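Local coordinates for protein Obg-like ATPase 1 (Schizosaccharomyces pombe, PDB 1NI3) that hydrolyses ATP, and GTP with lower efficiency, and negatively regulates the G2/M transition of the cell cycle, at residues V103-A108 against S145-E150; V267-R272 against L288-M293; L21-V26 against A85-F90. One frame throughout, in Å; residues are numbered along the deposited sequence.

Three contacts taken from one nucleotide hydrolase illustrate how separate parts of a P-loop fold are joined. Contact 3 comes first along the chain and lies deepest, where strands 22-27 and 81-90 run side by side in the mixed sheet, the first of them entering the predicted ATP-binding loop. Contact 1 follows, where the turn before helix 107-113 meets the long helix 140-168; its centre is about 21 Å from that of contact 3, with nearest atoms about 4 Å apart. Contact 2, last in sequence, joins helix 267-273 to the connection between helices 278-287 and 294-304, its centre about 21 Å and about 29 Å from the centres of contacts 3 and 1. In both of these more peripheral contacts a glutamate accepts two hydrogen bonds.

Contact 1: V103-A108 against S145-E150; sequences VGLGNA and SIIVDE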
ATOM      1  N   VAL A 103      12.368  14.667  18.130  1.00 75.48           N
ATOM      2  CA  VAL A 103      13.074  13.392  18.124  1.00 70.48           C
ATOM      3  C   VAL A 103      12.543  12.423  17.075  1.00 67.16           C
ATOM      4  O   VAL A 103      13.259  11.526  16.631  1.00 66.78           O
ATOM      5  CB  VAL A 103      12.969  12.710  19.501  1.00 71.94           C
ATOM      6  CG1 VAL A 103      13.727  13.507  20.549  1.00 70.10           C
ATOM      7  CG2 VAL A 103      11.504  12.574  19.890  1.00 73.15           C
ATOM      8  N   GLY A 104      11.289  12.613  16.681  1.00 63.14           N
ATOM      9  CA  GLY A 104      10.683  11.738  15.699  1.00 58.81           C
ATOM     10  C   GLY A 104      10.705  12.231  14.265  1.00 56.38           C
ATOM     11  O   GLY A 104      11.724  12.693  13.757  1.00 54.46           O
ATOM     12  N   LEU A 105       9.549  12.135  13.616  1.00 54.66           N
ATOM     13  CA  LEU A 105       9.386  12.529  12.223  1.00 54.64           C
ATOM     14  C   LEU A 105       9.080  14.008  12.049  1.00 55.08           C
ATOM     15  O   LEU A 105       9.512  14.634  11.078  1.00 53.38           O
ATOM     16  CB  LEU A 105       8.261  11.705  11.597  1.00 55.51           C
ATOM     17  CG  LEU A 105       8.437  10.181  11.598  1.00 55.26           C
ATOM     18  CD1 LEU A 105       7.085   9.518  11.401  1.00 52.67           C
ATOM     19  CD2 LEU A 105       9.426   9.756  10.513  1.00 52.90           C
ATOM     20  N   GLY A 106       8.313  14.563  12.978  1.00 54.49           N
ATOM     21  CA  GLY A 106       7.969  15.967  12.879  1.00 56.25           C
ATOM     22  C   GLY A 106       6.555  16.158  12.383  1.00 57.34           C
ATOM     23  O   GLY A 106       5.944  15.244  11.842  1.00 60.10           O
ATOM     24  N   ASN A 107       6.045  17.369  12.558  1.00 58.92           N
ATOM     25  CA  ASN A 107       4.695  17.711  12.146  1.00 59.06           C
ATOM     26  C   ASN A 107       4.580  17.907  10.650  1.00 56.90           C
ATOM     27  O   ASN A 107       3.540  17.636  10.065  1.00 58.52           O
ATOM     28  CB  ASN A 107       4.251  18.977  12.867  1.00 64.42           C
ATOM     29  CG  ASN A 107       2.964  18.786  13.626  1.00 68.76           C
ATOM     30  OD1 ASN A 107       1.906  18.604  13.028  1.00 73.56           O
ATOM     31  ND2 ASN A 107       3.043  18.829  14.953  1.00 68.26           N
ATOM     32  N   ALA A 108       5.643  18.393  10.029  1.00 55.70           N
ATOM     33  CA  ALA A 108       5.605  18.615   8.589  1.00 54.56           C
ATOM     34  C   ALA A 108       5.594  17.274   7.861  1.00 53.85           C
ATOM     35  O   ALA A 108       4.722  17.008   7.028  1.00 51.62           O
ATOM     36  CB  ALA A 108       6.808  19.437   8.148  1.00 54.20           C
ATOM     37  N   SER A 145       9.983   2.293  18.175  1.00 52.13           N
ATOM     38  CA  SER A 145       9.001   2.697  19.163  1.00 50.05           C
ATOM     39  C   SER A 145       8.683   4.190  19.063  1.00 48.71           C
ATOM     40  O   SER A 145       7.541   4.608  19.243  1.00 46.81           O
ATOM     41  CB  SER A 145       9.507   2.352  20.564  1.00 50.83           C
ATOM     42  OG  SER A 145       8.459   2.497  21.538  1.00 52.78           O
ATOM     43  N   ILE A 146       9.695   4.993  18.761  1.00 49.69           N
ATOM     44  CA  ILE A 146       9.512   6.439  18.624  1.00 50.79           C
ATOM     45  C   ILE A 146       8.370   6.770  17.669  1.00 51.16           C
ATOM     46  O   ILE A 146       7.370   7.386  18.056  1.00 50.61           O
ATOM     47  CB  ILE A 146      10.793   7.106  18.083  1.00 50.83           C
ATOM     48  CG1 ILE A 146      11.888   7.055  19.145  1.00 47.84           C
ATOM     49  CG2 ILE A 146      10.503   8.542  17.663  1.00 49.44           C
ATOM     50  CD1 ILE A 146      13.251   7.394  18.605  1.00 46.00           C
ATOM     51  N   ILE A 147       8.539   6.367  16.411  1.00 50.57           N
ATOM     52  CA  ILE A 147       7.544   6.610  15.372  1.00 49.46           C
ATOM     53  C   ILE A 147       6.142   6.238  15.848  1.00 48.88           C
ATOM     54  O   ILE A 147       5.219   7.050  15.765  1.00 49.03           O
ATOM     55  CB  ILE A 147       7.922   5.843  14.071  1.00 48.23           C
ATOM     56  CG1 ILE A 147       9.302   6.319  13.593  1.00 47.90           C
ATOM     57  CG2 ILE A 147       6.909   6.118  12.967  1.00 47.68           C
ATOM     58  CD1 ILE A 147       9.807   5.640  12.344  1.00 46.31           C
ATOM     59  N   VAL A 148       5.979   5.032  16.372  1.00 48.70           N
ATOM     60  CA  VAL A 148       4.668   4.621  16.853  1.00 47.96           C
ATOM     61  C   VAL A 148       4.112   5.660  17.820  1.00 48.31           C
ATOM     62  O   VAL A 148       3.050   6.240  17.587  1.00 47.29           O
ATOM     63  CB  VAL A 148       4.737   3.299  17.610  1.00 48.92           C
ATOM     64  CG1 VAL A 148       3.343   2.744  17.771  1.00 49.72           C
ATOM     65  CG2 VAL A 148       5.642   2.330  16.886  1.00 51.60           C
ATOM     66  N   ASP A 149       4.841   5.883  18.912  1.00 48.79           N
ATOM     67  CA  ASP A 149       4.427   6.830  19.943  1.00 48.06           C
ATOM     68  C   ASP A 149       4.118   8.192  19.356  1.00 44.74           C
ATOM     69  O   ASP A 149       3.160   8.853  19.772  1.00 44.53           O
ATOM     70  CB  ASP A 149       5.509   6.940  21.010  1.00 52.16           C
ATOM     71  CG  ASP A 149       5.789   5.618  21.663  1.00 57.72           C
ATOM     72  OD1 ASP A 149       4.823   4.986  22.157  1.00 60.19           O
ATOM     73  OD2 ASP A 149       6.967   5.201  21.678  1.00 61.39           O
ATOM     74  N   GLU A 150       4.921   8.620  18.390  1.00 39.31           N
ATOM     75  CA  GLU A 150       4.662   9.903  17.759  1.00 38.29           C
ATOM     76  C   GLU A 150       3.300   9.795  17.081  1.00 38.24           C
ATOM     77  O   GLU A 150       2.438  10.651  17.284  1.00 40.36           O
ATOM     78  CB  GLU A 150       5.762  10.248  16.741  1.00 36.68           C
ATOM     79  CG  GLU A 150       5.404  11.395  15.801  1.00 38.74           C
ATOM     80  CD  GLU A 150       6.614  11.976  15.079  1.00 42.74           C
ATOM     81  OE1 GLU A 150       7.573  11.217  14.827  1.00 42.06           O
ATOM     82  OE2 GLU A 150       6.610  13.187  14.756  1.00 43.55           O
TER
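The carboxylate of E150 takes two consecutive backbone amides, those of L105 and G106, one on each oxygen. OE1 accepts from L105 N in a bond that is straight at the hydrogen (179°); its 2.5 Å is very short, and the exact length is doubtful at this resolution. OE2 accepts from G106 N at 2.8 Å through its syn lone pair. This is the glycine-rich turn that follows the DxxG motif of an Obg-type G domain, a region corresponding to switch II in relatives, and it is gripped here from the long helix 140-168. Because G106 is the N-cap of helix 107-113, the anion sits just ahead of a helix start, whose dipole would probably favour the negative charge. E150 reaches across with CG anti to its backbone N (chi1 166°) and with an extended chain beyond, which carries the carboxylate out from the helix.

Around this fork the contact becomes apolar. The CG2 methyl of I146 rests on the CA of G104 at 3.8 Å, a place where the turn has no side chain. L105 turns its side chain toward the helix, and L110 of helix 107-113 packs on both L105 and E150. On the helix side, I146 and I147 also touch M28, in the loop after strand 22-27. The side chains of L105 and I147 pass each other at a slant, with CD1 of L105 meeting CG2 of I147 at 3.7 Å.

Contact 2: V267-R272 against L288-M293; sequences VAFEER and LNTKSM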
ATOM      1  N   VAL A 267      18.629  -1.981   0.468  1.00 37.61           N
ATOM      2  CA  VAL A 267      18.564  -0.883  -0.491  1.00 36.69           C
ATOM      3  C   VAL A 267      19.836  -0.798  -1.325  1.00 37.93           C
ATOM      4  O   VAL A 267      19.811  -0.403  -2.505  1.00 34.97           O
ATOM      5  CB  VAL A 267      18.395   0.457   0.222  1.00 37.45           C
ATOM      6  CG1 VAL A 267      18.424   1.605  -0.786  1.00 38.82           C
ATOM      7  CG2 VAL A 267      17.092   0.459   1.005  1.00 35.42           C
ATOM      8  N   ALA A 268      20.947  -1.169  -0.698  1.00 37.74           N
ATOM      9  CA  ALA A 268      22.258  -1.159  -1.331  1.00 36.15           C
ATOM     10  C   ALA A 268      22.272  -2.139  -2.475  1.00 36.79           C
ATOM     11  O   ALA A 268      22.732  -1.829  -3.573  1.00 36.71           O
ATOM     12  CB  ALA A 268      23.309  -1.559  -0.298  1.00 38.15           C
ATOM     13  N   PHE A 269      21.754  -3.330  -2.191  1.00 37.45           N
ATOM     14  CA  PHE A 269      21.700  -4.408  -3.169  1.00 36.52           C
ATOM     15  C   PHE A 269      20.691  -4.114  -4.256  1.00 37.22           C
ATOM     16  O   PHE A 269      20.982  -4.300  -5.442  1.00 36.84           O
ATOM     17  CB  PHE A 269      21.289  -5.727  -2.515  1.00 37.91           C
ATOM     18  CG  PHE A 269      21.164  -6.858  -3.494  1.00 38.82           C
ATOM     19  CD1 PHE A 269      22.280  -7.316  -4.175  1.00 40.77           C
ATOM     20  CD2 PHE A 269      19.932  -7.432  -3.779  1.00 39.31           C
ATOM     21  CE1 PHE A 269      22.164  -8.302  -5.157  1.00 41.09           C
ATOM     22  CE2 PHE A 269      19.808  -8.421  -4.762  1.00 39.85           C
ATOM     23  CZ  PHE A 269      20.926  -8.864  -5.442  1.00 40.26           C
ATOM     24  N   GLU A 270      19.494  -3.689  -3.853  1.00 36.21           N
ATOM     25  CA  GLU A 270      18.460  -3.385  -4.828  1.00 39.06           C
ATOM     26  C   GLU A 270      19.061  -2.398  -5.810  1.00 41.74           C
ATOM     27  O   GLU A 270      19.033  -2.616  -7.023  1.00 43.43           O
ATOM     28  CB  GLU A 270      17.226  -2.788  -4.150  1.00 38.27           C
ATOM     29  CG  GLU A 270      16.412  -3.754  -3.289  1.00 39.32           C
ATOM     30  CD  GLU A 270      15.893  -4.957  -4.060  1.00 40.31           C
ATOM     31  OE1 GLU A 270      15.410  -4.789  -5.205  1.00 40.12           O
ATOM     32  OE2 GLU A 270      15.949  -6.074  -3.504  1.00 39.36           O
ATOM     33  N   GLU A 271      19.628  -1.323  -5.269  1.00 42.74           N
ATOM     34  CA  GLU A 271      20.250  -0.303  -6.095  1.00 42.45           C
ATOM     35  C   GLU A 271      21.192  -0.915  -7.120  1.00 38.51           C
ATOM     36  O   GLU A 271      21.030  -0.720  -8.325  1.00 34.67           O
ATOM     37  CB  GLU A 271      21.010   0.706  -5.221  1.00 47.23           C
ATOM     38  CG  GLU A 271      21.813   1.734  -6.009  1.00 54.15           C
ATOM     39  CD  GLU A 271      20.959   2.543  -6.960  1.00 61.96           C
ATOM     40  OE1 GLU A 271      20.075   3.287  -6.477  1.00 67.05           O
ATOM     41  OE2 GLU A 271      21.157   2.427  -8.194  1.00 67.38           O
ATOM     42  N   ARG A 272      22.167  -1.677  -6.639  1.00 36.58           N
ATOM     43  CA  ARG A 272      23.146  -2.292  -7.540  1.00 38.91           C
ATOM     44  C   ARG A 272      22.506  -3.146  -8.624  1.00 39.29           C
ATOM     45  O   ARG A 272      23.015  -3.223  -9.736  1.00 41.43           O
ATOM     46  CB  ARG A 272      24.189  -3.144  -6.779  1.00 34.32           C
ATOM     47  CG  ARG A 272      25.380  -3.507  -7.667  1.00 32.59           C
ATOM     48  CD  ARG A 272      26.564  -4.157  -6.931  1.00 33.88           C
ATOM     49  NE  ARG A 272      26.540  -5.615  -6.994  1.00 31.61           N
ATOM     50  CZ  ARG A 272      25.784  -6.374  -6.218  1.00 32.60           C
ATOM     51  NH1 ARG A 272      25.007  -5.797  -5.324  1.00 34.48           N
ATOM     52  NH2 ARG A 272      25.792  -7.694  -6.346  1.00 29.83           N
ATOM     53  N   LEU A 288      24.505 -15.475  -6.860  1.00 55.82           N
ATOM     54  CA  LEU A 288      24.558 -15.067  -5.454  1.00 54.97           C
ATOM     55  C   LEU A 288      23.491 -15.788  -4.652  1.00 54.14           C
ATOM     56  O   LEU A 288      23.417 -15.672  -3.426  1.00 52.53           O
ATOM     57  CB  LEU A 288      24.352 -13.560  -5.336  1.00 55.57           C
ATOM     58  CG  LEU A 288      25.605 -12.770  -5.689  1.00 55.41           C
ATOM     59  CD1 LEU A 288      25.299 -11.285  -5.732  1.00 56.86           C
ATOM     60  CD2 LEU A 288      26.672 -13.079  -4.655  1.00 57.31           C
ATOM     61  N   ASN A 289      22.667 -16.537  -5.368  1.00 53.22           N
ATOM     62  CA  ASN A 289      21.589 -17.284  -4.760  1.00 53.58           C
ATOM     63  C   ASN A 289      20.691 -16.390  -3.929  1.00 50.64           C
ATOM     64  O   ASN A 289      20.653 -16.485  -2.696  1.00 46.40           O
ATOM     65  CB  ASN A 289      22.137 -18.406  -3.884  1.00 60.56           C
ATOM     66  CG  ASN A 289      21.033 -19.233  -3.264  1.00 65.97           C
ATOM     67  OD1 ASN A 289      20.191 -19.789  -3.973  1.00 69.12           O
ATOM     68  ND2 ASN A 289      21.019 -19.311  -1.935  1.00 67.28           N
ATOM     69  N   THR A 290      19.961 -15.521  -4.616  1.00 49.06           N
ATOM     70  CA  THR A 290      19.048 -14.608  -3.951  1.00 48.73           C
ATOM     71  C   THR A 290      18.139 -13.962  -4.999  1.00 48.83           C
ATOM     72  O   THR A 290      18.257 -14.246  -6.189  1.00 48.76           O
ATOM     73  CB  THR A 290      19.838 -13.535  -3.174  1.00 48.28           C
ATOM     74  OG1 THR A 290      18.983 -12.922  -2.201  1.00 51.42           O
ATOM     75  CG2 THR A 290      20.395 -12.478  -4.121  1.00 48.28           C
ATOM     76  N   LYS A 291      17.231 -13.101  -4.559  1.00 49.56           N
ATOM     77  CA  LYS A 291      16.300 -12.454  -5.479  1.00 51.81           C
ATOM     78  C   LYS A 291      15.925 -11.057  -5.024  1.00 51.39           C
ATOM     79  O   LYS A 291      15.915 -10.781  -3.826  1.00 51.80           O
ATOM     80  CB  LYS A 291      15.025 -13.308  -5.609  1.00 58.54           C
ATOM     81  CG  LYS A 291      14.206 -13.479  -4.305  1.00 59.86           C
ATOM     82  CD  LYS A 291      13.041 -14.471  -4.519  1.00 65.75           C
ATOM     83  CE  LYS A 291      12.179 -14.697  -3.270  1.00 69.86           C
ATOM     84  NZ  LYS A 291      10.967 -15.530  -3.555  1.00 70.71           N
ATOM     85  N   SER A 292      15.595 -10.184  -5.972  1.00 47.48           N
ATOM     86  CA  SER A 292      15.201  -8.824  -5.627  1.00 42.61           C
ATOM     87  C   SER A 292      13.882  -8.802  -4.862  1.00 41.66           C
ATOM     88  O   SER A 292      12.926  -9.471  -5.253  1.00 44.10           O
ATOM     89  CB  SER A 292      15.044  -7.981  -6.889  1.00 40.70           C
ATOM     90  OG  SER A 292      14.385  -6.764  -6.563  1.00 44.04           O
HETATM   91  N   MSE A 293      13.827  -8.027  -3.787  1.00 38.57           N
HETATM   92  CA  MSE A 293      12.619  -7.929  -2.994  1.00 38.70           C
HETATM   93  C   MSE A 293      11.585  -6.943  -3.522  1.00 38.09           C
HETATM   94  O   MSE A 293      10.449  -6.934  -3.053  1.00 37.94           O
HETATM   95  CB  MSE A 293      12.979  -7.543  -1.566  1.00 43.33           C
HETATM   96  CG  MSE A 293      13.951  -8.480  -0.971  1.00 51.31           C
HETATM   97 SE   MSE A 293      13.119 -10.222  -0.996  1.00 65.15          SE
HETATM   98  CE  MSE A 293      12.572 -10.258   0.865  1.00 53.61           C
TER
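E270 spreads its two carboxylate oxygens over S292 and M293, a selenomethionine, and accepts both hydrogen bonds of this contact. S292 OG donates to E270 OE1 at 2.6 Å, using the syn lone pair. The backbone N of M293 reaches E270 OE2 at 2.9 Å, also from the syn side but 31° out of the carboxylate plane. A bend at chi2 (-59°) swings the acid from its helix toward the connection. The hydroxyl of S292 is also a side-chain cap, bonded to L294 N at the start of helix 294-304, so E270 probably helps to hold the capping hydroxyl in place.

The packing is thinner. CG2 of T290 approaches CZ of the F269 ring at 3.9 Å, the two side chains coming from opposite directions. L288 CD1 lies at the edge of the R272 guanidinium, in its plane and 3.7 Å from NH2.

The charge of R272 is met beyond the two segments, by salt bridges to E235 and E284. Residues 267-272 belong to the OBG-type G domain and follow strand 262-265 of its sheet, which backs the contact through M265 on E270 and I263 on M293, while helix 235-238 borders it with E235 against F269 and F238 against T290 and M293.

Contact 3: L21-V26 against A85-F90; sequences LKTGIV and AFLTVF
K22 lies beside T88, the two side chains pointing the same way, and its chain can be followed outward atom by atom. CB packs on CG2 of T88 at 3.7 Å. Further along, CD comes to the edge of the F90 ring, near its plane, 3.4 Å from CE1, and CE stays close to the same ring carbon. Bends at chi3 (71°) and chi4 (-63°) then fold the chain back, and NZ ends near the T88 methyl, 3.9 Å from CG2.

Beneath these side chains run two parallel strands of the P-loop NTPase sheet: 22-27 leads into the predicted ATP-binding loop, and on its other side pairs with strand 118-124. Backbone bonds join F90 N to T23 O and I25 N to F90 O, each 2.7 Å.

T23 adds a side-chain bond to this ladder. Its OG1, placed between its own N and carbonyl carbon (chi1 70°), donates to T88 O at 2.9 Å, in the carbonyl plane and on a lone pair. The T23 amide reaches the same oxygen from above that plane, while CG2 meets L87 CD1. With an alanine at T23 the hydroxyl and methyl go, which would probably leave T88 O short of one donor and open a gap beside L87 CD1. I25 CG1 touches V89 CG1 at 3.8 Å, the two side chains crossing at a slant.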
ATOM      1  N   LEU A  21      -5.507   4.662  -4.455  1.00 53.21           N
ATOM      2  CA  LEU A  21      -4.940   4.742  -3.109  1.00 49.58           C
ATOM      3  C   LEU A  21      -3.420   4.785  -3.303  1.00 50.56           C
ATOM      4  O   LEU A  21      -2.906   4.202  -4.259  1.00 54.51           O
ATOM      5  CB  LEU A  21      -5.326   3.491  -2.316  1.00 44.17           C
ATOM      6  CG  LEU A  21      -6.828   3.249  -2.207  1.00 41.29           C
ATOM      7  CD1 LEU A  21      -7.167   1.938  -1.488  1.00 37.06           C
ATOM      8  CD2 LEU A  21      -7.395   4.431  -1.466  1.00 40.89           C
ATOM      9  N   LYS A  22      -2.697   5.476  -2.428  1.00 47.45           N
ATOM     10  CA  LYS A  22      -1.240   5.558  -2.574  1.00 45.10           C
ATOM     11  C   LYS A  22      -0.488   5.188  -1.284  1.00 43.26           C
ATOM     12  O   LYS A  22      -1.078   5.142  -0.205  1.00 41.44           O
ATOM     13  CB  LYS A  22      -0.861   6.970  -3.030  1.00 46.01           C
ATOM     14  CG  LYS A  22      -1.471   8.088  -2.181  1.00 50.13           C
ATOM     15  CD  LYS A  22      -1.479   9.458  -2.870  1.00 51.05           C
ATOM     16  CE  LYS A  22      -2.493   9.521  -4.020  1.00 52.09           C
ATOM     17  NZ  LYS A  22      -2.176   8.569  -5.129  1.00 52.66           N
ATOM     18  N   THR A  23       0.807   4.901  -1.407  1.00 40.51           N
ATOM     19  CA  THR A  23       1.633   4.542  -0.258  1.00 38.01           C
ATOM     20  C   THR A  23       2.789   5.534  -0.204  1.00 38.25           C
ATOM     21  O   THR A  23       3.255   6.003  -1.249  1.00 36.84           O
ATOM     22  CB  THR A  23       2.258   3.143  -0.405  1.00 37.55           C
ATOM     23  OG1 THR A  23       3.261   3.167  -1.430  1.00 38.62           O
ATOM     24  CG2 THR A  23       1.208   2.124  -0.794  1.00 32.57           C
ATOM     25  N   GLY A  24       3.249   5.855   1.005  1.00 34.38           N
ATOM     26  CA  GLY A  24       4.355   6.788   1.163  1.00 32.74           C
ATOM     27  C   GLY A  24       5.449   6.134   1.976  1.00 34.40           C
ATOM     28  O   GLY A  24       5.157   5.276   2.808  1.00 35.35           O
ATOM     29  N   ILE A  25       6.702   6.501   1.720  1.00 34.55           N
ATOM     30  CA  ILE A  25       7.825   5.928   2.461  1.00 35.83           C
ATOM     31  C   ILE A  25       8.163   6.698   3.752  1.00 41.28           C
ATOM     32  O   ILE A  25       8.578   7.861   3.721  1.00 44.11           O
ATOM     33  CB  ILE A  25       9.072   5.890   1.596  1.00 32.97           C
ATOM     34  CG1 ILE A  25       8.765   5.098   0.329  1.00 35.22           C
ATOM     35  CG2 ILE A  25      10.254   5.314   2.389  1.00 29.25           C
ATOM     36  CD1 ILE A  25       9.971   4.804  -0.549  1.00 35.33           C
ATOM     37  N   VAL A  26       7.994   6.020   4.882  1.00 41.93           N
ATOM     38  CA  VAL A  26       8.241   6.577   6.205  1.00 41.66           C
ATOM     39  C   VAL A  26       9.514   6.002   6.819  1.00 47.64           C
ATOM     40  O   VAL A  26       9.807   4.806   6.687  1.00 51.77           O
ATOM     41  CB  VAL A  26       7.065   6.258   7.149  1.00 37.49           C
ATOM     42  CG1 VAL A  26       7.527   6.260   8.597  1.00 36.92           C
ATOM     43  CG2 VAL A  26       5.953   7.261   6.923  1.00 33.44           C
ATOM     44  N   ALA A  85      -0.409  -2.758 -14.109  1.00 43.29           N
ATOM     45  CA  ALA A  85      -1.097  -2.017 -13.066  1.00 41.90           C
ATOM     46  C   ALA A  85      -0.017  -1.157 -12.425  1.00 39.69           C
ATOM     47  O   ALA A  85       1.164  -1.313 -12.734  1.00 37.00           O
ATOM     48  CB  ALA A  85      -1.682  -2.978 -12.046  1.00 43.22           C
ATOM     49  N   PHE A  86      -0.404  -0.251 -11.537  1.00 38.14           N
ATOM     50  CA  PHE A  86       0.592   0.584 -10.893  1.00 37.58           C
ATOM     51  C   PHE A  86       0.323   0.895  -9.439  1.00 36.53           C
ATOM     52  O   PHE A  86      -0.813   1.196  -9.063  1.00 38.41           O
ATOM     53  CB  PHE A  86       0.764   1.892 -11.660  1.00 38.90           C
ATOM     54  CG  PHE A  86       1.430   1.715 -12.989  1.00 45.87           C
ATOM     55  CD1 PHE A  86       0.687   1.609 -14.153  1.00 47.44           C
ATOM     56  CD2 PHE A  86       2.813   1.609 -13.075  1.00 47.88           C
ATOM     57  CE1 PHE A  86       1.313   1.408 -15.396  1.00 46.02           C
ATOM     58  CE2 PHE A  86       3.446   1.407 -14.313  1.00 46.83           C
ATOM     59  CZ  PHE A  86       2.691   1.306 -15.473  1.00 43.38           C
ATOM     60  N   LEU A  87       1.370   0.786  -8.619  1.00 33.25           N
ATOM     61  CA  LEU A  87       1.298   1.130  -7.194  1.00 32.37           C
ATOM     62  C   LEU A  87       2.017   2.468  -7.051  1.00 29.71           C
ATOM     63  O   LEU A  87       3.182   2.611  -7.440  1.00 28.99           O
ATOM     64  CB  LEU A  87       2.021   0.114  -6.292  1.00 32.03           C
ATOM     65  CG  LEU A  87       2.152   0.603  -4.833  1.00 30.32           C
ATOM     66  CD1 LEU A  87       0.774   0.671  -4.200  1.00 29.20           C
ATOM     67  CD2 LEU A  87       3.052  -0.306  -4.025  1.00 27.37           C
ATOM     68  N   THR A  88       1.315   3.450  -6.508  1.00 28.80           N
ATOM     69  CA  THR A  88       1.890   4.769  -6.305  1.00 32.83           C
ATOM     70  C   THR A  88       2.729   4.761  -5.014  1.00 32.09           C
ATOM     71  O   THR A  88       2.297   4.262  -3.969  1.00 32.43           O
ATOM     72  CB  THR A  88       0.775   5.826  -6.226  1.00 34.61           C
ATOM     73  OG1 THR A  88       0.024   5.791  -7.445  1.00 40.89           O
ATOM     74  CG2 THR A  88       1.357   7.220  -6.035  1.00 35.90           C
ATOM     75  N   VAL A  89       3.945   5.287  -5.092  1.00 30.08           N
ATOM     76  CA  VAL A  89       4.818   5.327  -3.931  1.00 31.61           C
ATOM     77  C   VAL A  89       5.385   6.733  -3.765  1.00 31.55           C
ATOM     78  O   VAL A  89       6.070   7.243  -4.650  1.00 30.33           O
ATOM     79  CB  VAL A  89       5.963   4.298  -4.087  1.00 32.39           C
ATOM     80  CG1 VAL A  89       6.814   4.248  -2.820  1.00 32.96           C
ATOM     81  CG2 VAL A  89       5.392   2.936  -4.405  1.00 29.12           C
ATOM     82  N   PHE A  90       5.091   7.353  -2.623  1.00 33.62           N
ATOM     83  CA  PHE A  90       5.564   8.706  -2.353  1.00 34.01           C
ATOM     84  C   PHE A  90       6.776   8.826  -1.452  1.00 34.97           C
ATOM     85  O   PHE A  90       6.902   8.132  -0.428  1.00 32.93           O
ATOM     86  CB  PHE A  90       4.446   9.572  -1.785  1.00 34.29           C
ATOM     87  CG  PHE A  90       3.628  10.253  -2.843  1.00 40.86           C
ATOM     88  CD1 PHE A  90       2.300   9.908  -3.045  1.00 41.76           C
ATOM     89  CD2 PHE A  90       4.198  11.221  -3.670  1.00 39.52           C
ATOM     90  CE1 PHE A  90       1.555  10.510  -4.054  1.00 42.26           C
ATOM     91  CE2 PHE A  90       3.453  11.829  -4.686  1.00 38.01           C
ATOM     92  CZ  PHE A  90       2.136  11.477  -4.879  1.00 38.52           C
TER
HETATM   93  O   HOH W   1      -1.272   3.274  -6.296  1.00 27.35           O